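PDB 6JOO: CRISPR-associated protein,CRISPR-associated endonuclease Cas9 from Corynebacterium diphtheriae, which is an RNA-guided CRISPR endonuclease that binds guide RNA and cuts matching invading double-stranded DNA in a magnesium-dependent reaction. Local coordinates for residues 89-93 with 125-130; 104-108 with 179-184; 209-213 with 230-235; 303-307 with 344-348. All coordinates share one frame; numbering follows the deposited sequence.

Contact 1 of 4, residues 89-93 with 125-130; sequences WPVIE and LSVALR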
loop_
_atom_site.group_PDB
_atom_site.type_symbol
_atom_site.label_atom_id
_atom_site.label_comp_id
_atom_site.label_asym_id
_atom_site.label_seq_id
_atom_site.Cartn_x
_atom_site.Cartn_y
_atom_site.Cartn_z
ATOM N N TRP A 89 -20.927 -31.843 -24.688
ATOM C CA TRP A 89 -19.677 -32.484 -24.315
ATOM C C TRP A 89 -19.633 -32.737 -22.811
ATOM O O TRP A 89 -20.264 -32.014 -22.034
ATOM C CB TRP A 89 -18.493 -31.613 -24.722
ATOM C CG TRP A 89 -18.454 -31.287 -26.181
ATOM C CD1 TRP A 89 -19.105 -31.942 -27.184
ATOM C CD2 TRP A 89 -17.734 -30.217 -26.802
ATOM N NE1 TRP A 89 -18.831 -31.349 -28.392
ATOM C CE2 TRP A 89 -17.990 -30.287 -28.184
ATOM C CE3 TRP A 89 -16.894 -29.208 -26.322
ATOM C CZ2 TRP A 89 -17.438 -29.387 -29.093
ATOM C CZ3 TRP A 89 -16.347 -28.314 -27.225
ATOM C CH2 TRP A 89 -16.621 -28.411 -28.594
ATOM N N PRO A 90 -18.899 -33.756 -22.366
ATOM C CA PRO A 90 -18.833 -34.048 -20.933
ATOM C C PRO A 90 -17.652 -33.379 -20.247
ATOM O O PRO A 90 -16.584 -33.172 -20.828
ATOM C CB PRO A 90 -18.689 -35.576 -20.907
ATOM C CG PRO A 90 -18.067 -35.938 -22.249
ATOM C CD PRO A 90 -18.114 -34.724 -23.149
ATOM N N VAL A 91 -17.869 -33.037 -18.983
ATOM C CA VAL A 91 -16.837 -32.441 -18.138
ATOM C C VAL A 91 -16.231 -33.594 -17.345
ATOM O O VAL A 91 -16.741 -33.998 -16.298
ATOM C CB VAL A 91 -17.403 -31.345 -17.237
ATOM C CG1 VAL A 91 -16.332 -30.809 -16.304
ATOM C CG2 VAL A 91 -17.981 -30.218 -18.076
ATOM N N ILE A 92 -15.126 -34.137 -17.853
ATOM C CA ILE A 92 -14.469 -35.297 -17.262
ATOM C C ILE A 92 -13.236 -34.834 -16.501
ATOM O O ILE A 92 -12.490 -33.964 -16.971
ATOM C CB ILE A 92 -14.100 -36.333 -18.341
ATOM C CG1 ILE A 92 -15.345 -36.765 -19.118
ATOM C CG2 ILE A 92 -13.414 -37.537 -17.720
ATOM C CD1 ILE A 92 -15.063 -37.811 -20.173
ATOM N N GLU A 93 -13.023 -35.406 -15.320
ATOM C CA GLU A 93 -11.863 -35.054 -14.520
ATOM C C GLU A 93 -10.639 -35.853 -14.953
ATOM O O GLU A 93 -10.733 -37.015 -15.359
ATOM C CB GLU A 93 -12.143 -35.278 -13.033
ATOM C CG GLU A 93 -13.285 -34.436 -12.492
ATOM C CD GLU A 93 -13.045 -32.944 -12.657
ATOM O OE1 GLU A 93 -11.885 -32.503 -12.516
ATOM O OE2 GLU A 93 -14.016 -32.208 -12.934
ATOM N N LEU A 125 -12.032 -33.258 -26.925
ATOM C CA LEU A 125 -12.016 -31.807 -27.078
ATOM C C LEU A 125 -12.226 -31.114 -25.739
ATOM O O LEU A 125 -11.565 -30.113 -25.442
ATOM C CB LEU A 125 -13.077 -31.365 -28.086
ATOM C CG LEU A 125 -12.649 -31.341 -29.554
ATOM C CD1 LEU A 125 -13.817 -30.964 -30.453
ATOM C CD2 LEU A 125 -11.490 -30.379 -29.747
ATOM N N SER A 126 -13.138 -31.635 -24.914
ATOM C CA SER A 126 -13.348 -31.058 -23.591
ATOM C C SER A 126 -12.095 -31.186 -22.734
ATOM O O SER A 126 -11.764 -30.278 -21.964
ATOM C CB SER A 126 -14.539 -31.728 -22.907
ATOM O OG SER A 126 -14.680 -31.281 -21.569
ATOM N N VAL A 127 -11.382 -32.306 -22.866
ATOM C CA VAL A 127 -10.147 -32.499 -22.114
ATOM C C VAL A 127 -9.075 -31.523 -22.584
ATOM O O VAL A 127 -8.361 -30.927 -21.769
ATOM C CB VAL A 127 -9.680 -33.963 -22.233
ATOM C CG1 VAL A 127 -8.233 -34.108 -21.782
ATOM C CG2 VAL A 127 -10.590 -34.874 -21.420
ATOM N N ALA A 128 -8.953 -31.330 -23.898
ATOM C CA ALA A 128 -7.911 -30.448 -24.411
ATOM C C ALA A 128 -8.223 -28.986 -24.116
ATOM O O ALA A 128 -7.315 -28.203 -23.814
ATOM C CB ALA A 128 -7.726 -30.666 -25.911
ATOM N N LEU A 129 -9.498 -28.600 -24.191
ATOM C CA LEU A 129 -9.853 -27.201 -23.967
ATOM C C LEU A 129 -9.645 -26.797 -22.513
ATOM O O LEU A 129 -9.119 -25.711 -22.238
ATOM C CB LEU A 129 -11.299 -26.945 -24.390
ATOM C CG LEU A 129 -11.549 -26.839 -25.895
ATOM C CD1 LEU A 129 -12.996 -26.458 -26.165
ATOM C CD2 LEU A 129 -10.594 -25.835 -26.524
ATOM N N ARG A 130 -10.050 -27.650 -21.570
ATOM C CA ARG A 130 -9.897 -27.300 -20.161
ATOM C C ARG A 130 -8.431 -27.183 -19.765
ATOM O O ARG A 130 -8.095 -26.413 -18.859
ATOM C CB ARG A 130 -10.605 -28.325 -19.275
ATOM C CG ARG A 130 -12.112 -28.397 -19.472
ATOM C CD ARG A 130 -12.740 -29.385 -18.502
ATOM N NE ARG A 130 -12.816 -28.846 -17.148
ATOM C CZ ARG A 130 -12.972 -29.588 -16.055
ATOM N NH1 ARG A 130 -13.053 -30.908 -16.155
ATOM N NH2 ARG A 130 -13.034 -29.011 -14.863
#
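The guanidinium of Arg130 has Val91 CG1 over one face, 3.3 Å from NH1, while Glu93 OE2 and the carbonyl of Ile92 lie at its edge, near the plane. At the far end of the contact the Trp89 indole is met at a slant by two leucine methyls, its CZ2 lying 4.2 Å from Leu125 CD1 and its CZ3 4.0 Å from Leu129 CD1. Between these two flat groups sits the one hydrogen bond across the segments: Ser126 OG donates to Pro90 O over 2.8 Å. The hydroxyl is swung anti to the backbone N (chi1 174°), which aims it out of helix 118-134 at the loop, and it approaches the carbonyl with a C=O...O angle of 146°, tilted from the carbonyl plane. The salt bridge of Glu93 OE2 to Arg130 NH1 is long, 3.6 Å, and the carboxylate stands nearly perpendicular to the guanidinium, 85° between planes, so no paired, coplanar bridge forms. The stronger partner of Arg130 is Asp81, bridged through NE, on the long helix 56-86 that corresponds to the arginine-rich bridge helix of Cas9 proteins. Trp89 and Ser126 also touch Ile84 of that helix. The loop leaving helix 56-86 is thereby laid along one flank of helix 118-134, in the N-terminal part of the engineered chain. With Asp81 and Glu93 both close, the positive charge of Arg130 is probably largely balanced within the protein, whereas the indole end of the contact relies on apolar packing.

Contact 2 of 4, residues 104-108 with 179-184; sequences WKVRA and VGQMVT. With nucleotides of chain B.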
loop_
_atom_site.group_PDB
_atom_site.type_symbol
_atom_site.label_atom_id
_atom_site.label_comp_id
_atom_site.label_asym_id
_atom_site.label_seq_id
_atom_site.Cartn_x
_atom_site.Cartn_y
_atom_site.Cartn_z
ATOM N N TRP A 104 -1.841 -33.739 -22.457
ATOM C CA TRP A 104 -0.843 -33.403 -23.468
ATOM C C TRP A 104 -0.948 -34.321 -24.679
ATOM O O TRP A 104 -0.784 -33.873 -25.820
ATOM C CB TRP A 104 0.562 -33.465 -22.871
ATOM C CG TRP A 104 0.911 -32.279 -22.031
ATOM C CD1 TRP A 104 0.939 -32.221 -20.668
ATOM C CD2 TRP A 104 1.282 -30.975 -22.495
ATOM N NE1 TRP A 104 1.306 -30.963 -20.255
ATOM C CE2 TRP A 104 1.521 -30.178 -21.358
ATOM C CE3 TRP A 104 1.434 -30.403 -23.762
ATOM C CZ2 TRP A 104 1.905 -28.841 -21.448
ATOM C CZ3 TRP A 104 1.816 -29.073 -23.850
ATOM C CH2 TRP A 104 2.047 -28.309 -22.701
ATOM N N LYS A 105 -1.216 -35.609 -24.453
ATOM C CA LYS A 105 -1.376 -36.537 -25.569
ATOM C C LYS A 105 -2.598 -36.184 -26.407
ATOM O O LYS A 105 -2.560 -36.260 -27.641
ATOM C CB LYS A 105 -1.468 -37.971 -25.044
ATOM C CG LYS A 105 -2.164 -38.949 -25.982
ATOM C CD LYS A 105 -1.353 -39.214 -27.241
ATOM C CE LYS A 105 -2.140 -40.067 -28.220
ATOM N NZ LYS A 105 -1.407 -40.262 -29.500
ATOM N N VAL A 106 -3.690 -35.782 -25.754
ATOM C CA VAL A 106 -4.912 -35.447 -26.480
ATOM C C VAL A 106 -4.718 -34.186 -27.314
ATOM O O VAL A 106 -5.194 -34.102 -28.453
ATOM C CB VAL A 106 -6.088 -35.303 -25.498
ATOM C CG1 VAL A 106 -7.305 -34.756 -26.211
ATOM C CG2 VAL A 106 -6.406 -36.641 -24.855
ATOM N N ARG A 107 -4.026 -33.184 -26.765
ATOM C CA ARG A 107 -3.798 -31.949 -27.511
ATOM C C ARG A 107 -2.961 -32.192 -28.759
ATOM O O ARG A 107 -3.143 -31.506 -29.772
ATOM C CB ARG A 107 -3.121 -30.907 -26.619
ATOM C CG ARG A 107 -4.030 -30.294 -25.569
ATOM C CD ARG A 107 -3.252 -29.371 -24.645
ATOM N NE ARG A 107 -2.503 -28.355 -25.380
ATOM C CZ ARG A 107 -1.718 -27.448 -24.808
ATOM N NH1 ARG A 107 -1.577 -27.428 -23.490
ATOM N NH2 ARG A 107 -1.072 -26.560 -25.551
ATOM N N ALA A 108 -2.038 -33.153 -28.706
ATOM C CA ALA A 108 -1.255 -33.498 -29.885
ATOM C C ALA A 108 -2.030 -34.390 -30.842
ATOM O O ALA A 108 -1.846 -34.292 -32.060
ATOM C CB ALA A 108 0.047 -34.184 -29.471
ATOM N N VAL A 179 1.933 -26.187 -29.897
ATOM C CA VAL A 179 2.624 -26.303 -28.614
ATOM C C VAL A 179 2.468 -27.708 -28.047
ATOM O O VAL A 179 3.396 -28.256 -27.440
ATOM C CB VAL A 179 2.104 -25.238 -27.630
ATOM C CG1 VAL A 179 2.863 -25.304 -26.313
ATOM C CG2 VAL A 179 2.201 -23.850 -28.241
ATOM N N GLY A 180 1.301 -28.320 -28.254
ATOM C CA GLY A 180 1.046 -29.623 -27.663
ATOM C C GLY A 180 1.875 -30.733 -28.280
ATOM O O GLY A 180 2.404 -31.592 -27.568
ATOM N N GLN A 181 2.005 -30.736 -29.609
ATOM C CA GLN A 181 2.676 -31.841 -30.282
ATOM C C GLN A 181 4.196 -31.756 -30.207
ATOM O O GLN A 181 4.868 -32.759 -30.472
ATOM C CB GLN A 181 2.218 -31.923 -31.742
ATOM C CG GLN A 181 2.275 -30.610 -32.501
ATOM C CD GLN A 181 1.395 -30.614 -33.739
ATOM O OE1 GLN A 181 1.535 -29.765 -34.619
ATOM N NE2 GLN A 181 0.474 -31.568 -33.806
HETATM N N MSE A 182 4.755 -30.605 -29.850
HETATM C CA MSE A 182 6.190 -30.515 -29.606
HETATM C C MSE A 182 6.534 -31.191 -28.285
HETATM O O MSE A 182 7.460 -31.999 -28.195
HETATM C CB MSE A 182 6.653 -29.059 -29.569
HETATM C CG MSE A 182 6.282 -28.234 -30.779
HETATM SE SE MSE A 182 7.171 -26.502 -30.721
HETATM C CE MSE A 182 7.254 -26.264 -28.787
ATOM N N VAL A 183 5.760 -30.837 -27.258
ATOM C CA VAL A 183 6.001 -31.323 -25.904
ATOM C C VAL A 183 5.796 -32.828 -25.811
ATOM O O VAL A 183 6.484 -33.512 -25.040
ATOM C CB VAL A 183 5.090 -30.557 -24.923
ATOM C CG1 VAL A 183 4.931 -31.312 -23.616
ATOM C CG2 VAL A 183 5.639 -29.156 -24.677
ATOM N N THR A 184 4.878 -33.377 -26.611
ATOM C CA THR A 184 4.460 -34.763 -26.425
ATOM C C THR A 184 5.607 -35.740 -26.666
ATOM O O THR A 184 5.713 -36.761 -25.977
ATOM C CB THR A 184 3.283 -35.079 -27.345
ATOM O OG1 THR A 184 2.273 -34.077 -27.182
ATOM C CG2 THR A 184 2.688 -36.438 -27.005
ATOM P P U B 44 1.014 -30.373 -16.489
ATOM O OP1 U B 44 0.574 -29.783 -17.776
ATOM O OP2 U B 44 1.831 -29.556 -15.557
ATOM O "O5'" U B 44 -0.281 -30.888 -15.723
ATOM C "C5'" U B 44 -1.205 -31.737 -16.382
ATOM C "C4'" U B 44 -2.205 -32.325 -15.425
ATOM O "O4'" U B 44 -1.533 -33.167 -14.456
ATOM C "C3'" U B 44 -2.967 -31.330 -14.574
ATOM O "O3'" U B 44 -4.035 -30.720 -15.269
ATOM C "C2'" U B 44 -3.418 -32.178 -13.393
ATOM O "O2'" U B 44 -4.553 -32.952 -13.742
ATOM C "C1'" U B 44 -2.230 -33.127 -13.228
ATOM N N1 U B 44 -1.302 -32.704 -12.152
ATOM C C2 U B 44 -1.691 -32.972 -10.856
ATOM O O2 U B 44 -2.750 -33.516 -10.583
ATOM N N3 U B 44 -0.802 -32.576 -9.887
ATOM C C4 U B 44 0.417 -31.957 -10.064
ATOM O O4 U B 44 1.101 -31.669 -9.073
ATOM C C5 U B 44 0.748 -31.719 -11.439
ATOM C C6 U B 44 -0.099 -32.092 -12.410
#
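Trp104 lays its indole against Val183 and Gly180 in a helix-helix packing within the N-terminal part of the engineered chain, where helices 102-110 and 179-184 meet at a steep crossing angle of -124° with their short axes 7.7 Å apart. The close approach is consistent with the small residues there, Gly180 and Ala108. The tight part is built round the indole. Val183 CG1 sits over one face, 3.8 Å from the centroid of the six-membered ring and 19° off its normal, a CH-pi contact; Arg107 NH1 lies over the opposite face, toward the rim. Gly180 CA meets the ring edge, 3.9 Å from CZ3. Arg107 is bent at chi3, which folds its guanidinium back over the indole face, where His131 takes up NH1. No hydrogen bond runs directly between the two segments; Glu212 of helix 206-219 joins them, reaching both Arg107 and Gly180. Ala108 continues the close packing, its CB 3.6 Å from Gln181 CA. Beyond it the interface opens toward solvent. Lys105 directs its side chain away from the other helix and only its backbone CA comes near, 4.3 Å from Thr184 CG2, while the Gln181 OE1 is bound to the nearby Thr178 N. The ring's nitrogen points outward to the bound RNA, where Trp104 NE1 donates to U44 of chain B at OP1, 2.8 Å away, with an N-H...O angle of 147°.

Contact 3 of 4, residues 209-213 with 230-235; sequences YAREI and IIDVVF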
loop_
_atom_site.group_PDB
_atom_site.type_symbol
_atom_site.label_atom_id
_atom_site.label_comp_id
_atom_site.label_asym_id
_atom_site.label_seq_id
_atom_site.Cartn_x
_atom_site.Cartn_y
_atom_site.Cartn_z
ATOM N N TYR A 209 -1.119 -20.122 -28.439
ATOM C CA TYR A 209 -2.104 -21.116 -28.023
ATOM C C TYR A 209 -3.356 -21.061 -28.887
ATOM O O TYR A 209 -3.971 -22.101 -29.149
ATOM C CB TYR A 209 -2.466 -20.922 -26.548
ATOM C CG TYR A 209 -1.417 -21.457 -25.603
ATOM C CD1 TYR A 209 -0.317 -20.689 -25.247
ATOM C CD2 TYR A 209 -1.522 -22.737 -25.076
ATOM C CE1 TYR A 209 0.646 -21.180 -24.389
ATOM C CE2 TYR A 209 -0.566 -23.237 -24.220
ATOM C CZ TYR A 209 0.515 -22.453 -23.881
ATOM O OH TYR A 209 1.471 -22.943 -23.026
ATOM N N ALA A 210 -3.747 -19.866 -29.338
ATOM C CA ALA A 210 -4.877 -19.763 -30.253
ATOM C C ALA A 210 -4.583 -20.473 -31.568
ATOM O O ALA A 210 -5.484 -21.049 -32.188
ATOM C CB ALA A 210 -5.219 -18.293 -30.495
ATOM N N ARG A 211 -3.320 -20.451 -32.003
ATOM C CA ARG A 211 -2.944 -21.153 -33.225
ATOM C C ARG A 211 -3.087 -22.661 -33.052
ATOM O O ARG A 211 -3.532 -23.358 -33.970
ATOM C CB ARG A 211 -1.514 -20.781 -33.622
ATOM C CG ARG A 211 -1.289 -20.602 -35.124
ATOM C CD ARG A 211 0.121 -20.097 -35.430
ATOM N NE ARG A 211 0.452 -18.898 -34.663
ATOM C CZ ARG A 211 1.320 -18.866 -33.655
ATOM N NH1 ARG A 211 1.551 -17.727 -33.014
ATOM N NH2 ARG A 211 1.962 -19.968 -33.291
ATOM N N GLU A 212 -2.722 -23.181 -31.875
ATOM C CA GLU A 212 -2.918 -24.602 -31.604
ATOM C C GLU A 212 -4.398 -24.961 -31.597
ATOM O O GLU A 212 -4.795 -25.997 -32.145
ATOM C CB GLU A 212 -2.268 -24.985 -30.272
ATOM C CG GLU A 212 -2.769 -26.312 -29.710
ATOM C CD GLU A 212 -1.885 -26.863 -28.608
ATOM O OE1 GLU A 212 -0.786 -26.313 -28.391
ATOM O OE2 GLU A 212 -2.291 -27.851 -27.959
ATOM N N ILE A 213 -5.228 -24.116 -30.984
ATOM C CA ILE A 213 -6.671 -24.343 -31.001
ATOM C C ILE A 213 -7.195 -24.293 -32.431
ATOM O O ILE A 213 -8.050 -25.095 -32.828
ATOM C CB ILE A 213 -7.389 -23.319 -30.102
ATOM C CG1 ILE A 213 -6.973 -23.491 -28.640
ATOM C CG2 ILE A 213 -8.899 -23.444 -30.246
ATOM C CD1 ILE A 213 -7.856 -22.729 -27.664
ATOM N N ILE A 230 -15.201 -20.361 -29.095
ATOM C CA ILE A 230 -14.322 -21.002 -28.125
ATOM C C ILE A 230 -13.252 -20.029 -27.644
ATOM O O ILE A 230 -12.952 -19.965 -26.446
ATOM C CB ILE A 230 -13.703 -22.277 -28.726
ATOM C CG1 ILE A 230 -14.780 -23.343 -28.937
ATOM C CG2 ILE A 230 -12.598 -22.816 -27.829
ATOM C CD1 ILE A 230 -14.251 -24.640 -29.509
ATOM N N ILE A 231 -12.670 -19.252 -28.563
ATOM C CA ILE A 231 -11.672 -18.253 -28.181
ATOM C C ILE A 231 -12.260 -17.253 -27.194
ATOM O O ILE A 231 -11.545 -16.721 -26.335
ATOM C CB ILE A 231 -11.114 -17.553 -29.438
ATOM C CG1 ILE A 231 -10.480 -18.578 -30.380
ATOM C CG2 ILE A 231 -10.089 -16.490 -29.064
ATOM C CD1 ILE A 231 -9.366 -19.383 -29.748
ATOM N N ASP A 232 -13.569 -16.999 -27.280
ATOM C CA ASP A 232 -14.207 -16.066 -26.358
ATOM C C ASP A 232 -14.149 -16.574 -24.923
ATOM O O ASP A 232 -14.020 -15.783 -23.981
ATOM C CB ASP A 232 -15.658 -15.823 -26.775
ATOM C CG ASP A 232 -15.777 -15.273 -28.179
ATOM O OD1 ASP A 232 -14.800 -14.664 -28.664
ATOM O OD2 ASP A 232 -16.846 -15.451 -28.799
ATOM N N VAL A 233 -14.234 -17.888 -24.737
ATOM C CA VAL A 233 -14.335 -18.464 -23.399
ATOM C C VAL A 233 -12.966 -18.817 -22.837
ATOM O O VAL A 233 -12.666 -18.532 -21.675
ATOM C CB VAL A 233 -15.263 -19.695 -23.432
ATOM C CG1 VAL A 233 -15.514 -20.198 -22.022
ATOM C CG2 VAL A 233 -16.572 -19.346 -24.124
ATOM N N VAL A 234 -12.123 -19.455 -23.649
ATOM C CA VAL A 234 -10.807 -19.875 -23.176
ATOM C C VAL A 234 -9.971 -18.665 -22.784
ATOM O O VAL A 234 -9.333 -18.646 -21.724
ATOM C CB VAL A 234 -10.108 -20.733 -24.248
ATOM C CG1 VAL A 234 -8.653 -20.975 -23.885
ATOM C CG2 VAL A 234 -10.840 -22.056 -24.426
ATOM N N PHE A 235 -9.979 -17.624 -23.616
ATOM C CA PHE A 235 -9.157 -16.445 -23.389
ATOM C C PHE A 235 -9.954 -15.278 -22.815
ATOM O O PHE A 235 -9.563 -14.119 -22.996
ATOM C CB PHE A 235 -8.460 -16.039 -24.688
ATOM C CG PHE A 235 -7.602 -17.126 -25.275
ATOM C CD1 PHE A 235 -6.254 -17.215 -24.961
ATOM C CD2 PHE A 235 -8.144 -18.064 -26.139
ATOM C CE1 PHE A 235 -5.462 -18.216 -25.503
ATOM C CE2 PHE A 235 -7.360 -19.068 -26.680
ATOM C CZ PHE A 235 -6.017 -19.144 -26.363
#
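The helices of Ala210 and Ile231 run roughly antiparallel, 138° between their directions, with the short axes 11.5 Å apart and the nearest CA pair, these same two residues, at 7.3 Å. The side chains that meet across this spacing are apolar. Ile213 is the main contributor from its helix. Its CG1 branch carries CD1 to 3.8 Å from Phe235 CE2 and to 4.2 Å from Val234 CG1, while CG2, anti to the backbone N, lies 4.1 Å from Ile231 CD1. The two isoleucines slide past each other in opposite directions. Helices 206-219 and 224-234 follow one another in the N-terminal part of the engineered chain and form a helical hairpin, and Phe235, the first residue past the second helix, lays its ring against Tyr209 and Ala210 of the first. Tyr209 CB stands at the ring's edge, 4.0 Å from CZ, and Val234 CG1 covers one face. The Tyr209 phenol itself leads away from this interface. Ile213 and Ile230 also touch helix 118-134, at Ile132 and Leu129 respectively, and Arg136 and Arg139 bind the carbonyl oxygens of Val234 and Phe235.

Contact 4 of 4, residues 303-307 with 344-348; sequences VNLTP and PPTHD
With CG anti to the backbone N in both Leu305 and His347 (chi1 -170° and -162°), the two side chains lie alongside each other, pointing the same way. Leu305 CD1 comes to the edge of the imidazole, near its plane, at CD2, and lies 3.8 Å from His347 CB. The far nitrogen of the ring, NE2, is hydrogen-bonded to Asp265, which helps fix the ring's rotation. In Thr346 it is the methyl CG2 that stands roughly anti to the backbone N, and it meets the Pro307 ring at CD, 3.6 Å away. His347 is the centre of an inverse gamma turn and occupies the N-cap position of helix 348-355, so the contact joins the C-terminal end of helix 296-305 to the start of the next helix, within the alpha-helical lobe of Cas9. Most of the connection between the two segments, 308-341, is not modelled. Asn304 brings OD1 to 3.4 Å from Pro345 O; both are acceptors and no hydrogen bond forms between them. Helix 265-277 backs this side, with Ile272 touching both Asn304 and Pro345. No hydrogen bond spans the segments, and Asp348, at the first turn of its helix, forms a salt bridge with Arg271.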
loop_
_atom_site.group_PDB
_atom_site.type_symbol
_atom_site.label_atom_id
_atom_site.label_comp_id
_atom_site.label_asym_id
_atom_site.label_seq_id
_atom_site.Cartn_x
_atom_site.Cartn_y
_atom_site.Cartn_z
ATOM N N VAL A 303 -7.076 26.073 -41.500
ATOM C CA VAL A 303 -6.065 25.215 -42.115
ATOM C C VAL A 303 -5.450 24.289 -41.074
ATOM O O VAL A 303 -5.264 23.090 -41.314
ATOM C CB VAL A 303 -4.988 26.065 -42.814
ATOM C CG1 VAL A 303 -3.702 25.262 -42.991
ATOM C CG2 VAL A 303 -5.498 26.566 -44.154
ATOM N N ASN A 304 -5.121 24.837 -39.902
ATOM C CA ASN A 304 -4.508 24.037 -38.845
ATOM C C ASN A 304 -5.423 22.902 -38.398
ATOM O O ASN A 304 -4.946 21.830 -38.012
ATOM C CB ASN A 304 -4.141 24.927 -37.656
ATOM C CG ASN A 304 -2.649 25.203 -37.563
ATOM O OD1 ASN A 304 -1.828 24.421 -38.043
ATOM N ND2 ASN A 304 -2.293 26.316 -36.930
ATOM N N LEU A 305 -6.739 23.118 -38.433
ATOM C CA LEU A 305 -7.674 22.067 -38.034
ATOM C C LEU A 305 -7.592 20.872 -38.978
ATOM O O LEU A 305 -7.450 19.725 -38.537
ATOM C CB LEU A 305 -9.102 22.631 -37.988
ATOM C CG LEU A 305 -10.355 21.929 -37.422
ATOM C CD1 LEU A 305 -10.167 20.459 -37.042
ATOM C CD2 LEU A 305 -10.935 22.711 -36.241
ATOM N N THR A 306 -7.657 21.121 -40.285
ATOM C CA THR A 306 -7.973 20.042 -41.213
ATOM C C THR A 306 -6.910 19.761 -42.277
ATOM O O THR A 306 -7.239 19.750 -43.470
ATOM C CB THR A 306 -9.306 20.361 -41.894
ATOM O OG1 THR A 306 -9.287 21.716 -42.363
ATOM C CG2 THR A 306 -10.463 20.195 -40.914
ATOM N N PRO A 307 -5.636 19.511 -41.913
ATOM C CA PRO A 307 -4.781 18.977 -42.980
ATOM C C PRO A 307 -4.909 17.458 -43.121
ATOM O O PRO A 307 -3.937 16.801 -43.496
ATOM C CB PRO A 307 -3.362 19.362 -42.534
ATOM C CG PRO A 307 -3.541 20.344 -41.419
ATOM C CD PRO A 307 -4.834 19.971 -40.770
ATOM N N PRO A 344 4.237 23.240 -35.212
ATOM C CA PRO A 344 2.895 23.704 -34.838
ATOM C C PRO A 344 1.972 22.536 -34.540
ATOM O O PRO A 344 2.211 21.409 -35.001
ATOM C CB PRO A 344 2.432 24.480 -36.082
ATOM C CG PRO A 344 3.235 23.917 -37.198
ATOM C CD PRO A 344 4.574 23.613 -36.597
ATOM N N PRO A 345 0.904 22.763 -33.781
ATOM C CA PRO A 345 -0.010 21.682 -33.417
ATOM C C PRO A 345 -1.110 21.505 -34.459
ATOM O O PRO A 345 -1.280 22.314 -35.372
ATOM C CB PRO A 345 -0.598 22.159 -32.075
ATOM C CG PRO A 345 -0.165 23.629 -31.927
ATOM C CD PRO A 345 0.443 24.044 -33.233
ATOM N N THR A 346 -1.857 20.415 -34.300
ATOM C CA THR A 346 -2.882 20.032 -35.260
ATOM C C THR A 346 -3.937 19.204 -34.542
ATOM O O THR A 346 -3.732 18.743 -33.416
ATOM C CB THR A 346 -2.282 19.238 -36.431
ATOM O OG1 THR A 346 -0.940 19.673 -36.682
ATOM C CG2 THR A 346 -3.096 19.443 -37.685
ATOM N N HIS A 347 -5.079 19.018 -35.205
ATOM C CA HIS A 347 -6.104 18.085 -34.732
ATOM C C HIS A 347 -5.552 16.677 -34.932
ATOM O O HIS A 347 -5.841 15.990 -35.914
ATOM C CB HIS A 347 -7.420 18.298 -35.472
ATOM C CG HIS A 347 -8.611 17.711 -34.777
ATOM N ND1 HIS A 347 -8.586 16.477 -34.162
ATOM C CD2 HIS A 347 -9.864 18.193 -34.598
ATOM C CE1 HIS A 347 -9.773 16.226 -33.637
ATOM N NE2 HIS A 347 -10.566 17.251 -33.888
ATOM N N ASP A 348 -4.738 16.243 -33.965
ATOM C CA ASP A 348 -3.909 15.054 -34.155
ATOM C C ASP A 348 -4.743 13.783 -34.269
ATOM O O ASP A 348 -4.419 12.893 -35.065
ATOM C CB ASP A 348 -2.904 14.934 -33.009
ATOM C CG ASP A 348 -1.622 15.708 -33.269
ATOM O OD1 ASP A 348 -0.861 15.320 -34.182
ATOM O OD2 ASP A 348 -1.381 16.713 -32.563
#

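Contacts 1, 2 and 3 form one cluster, their centres 14 to 15 Å apart, whereas contact 4 lies 42 to 56 Å from them, centre to centre. Helix 118-134 joins the cluster: Ala128 CB is 3.7 Å from Arg107 CG of contact 2, and Leu129 CD2 is 3.9 Å from Ile230 CG2 of contact 3. Glu212, on the first helix of contact 3, bridges from OE2 to Arg107 NE of contact 2, 2.6 Å, with a probable hydrogen bond of OE1 to Gly180 N, 2.9 Å. Contact 2 binds the RNA phosphate directly; nearest atoms of contacts 1 and 3 come within about 5 Å of nucleic acid, and contact 4 within about 6 Å.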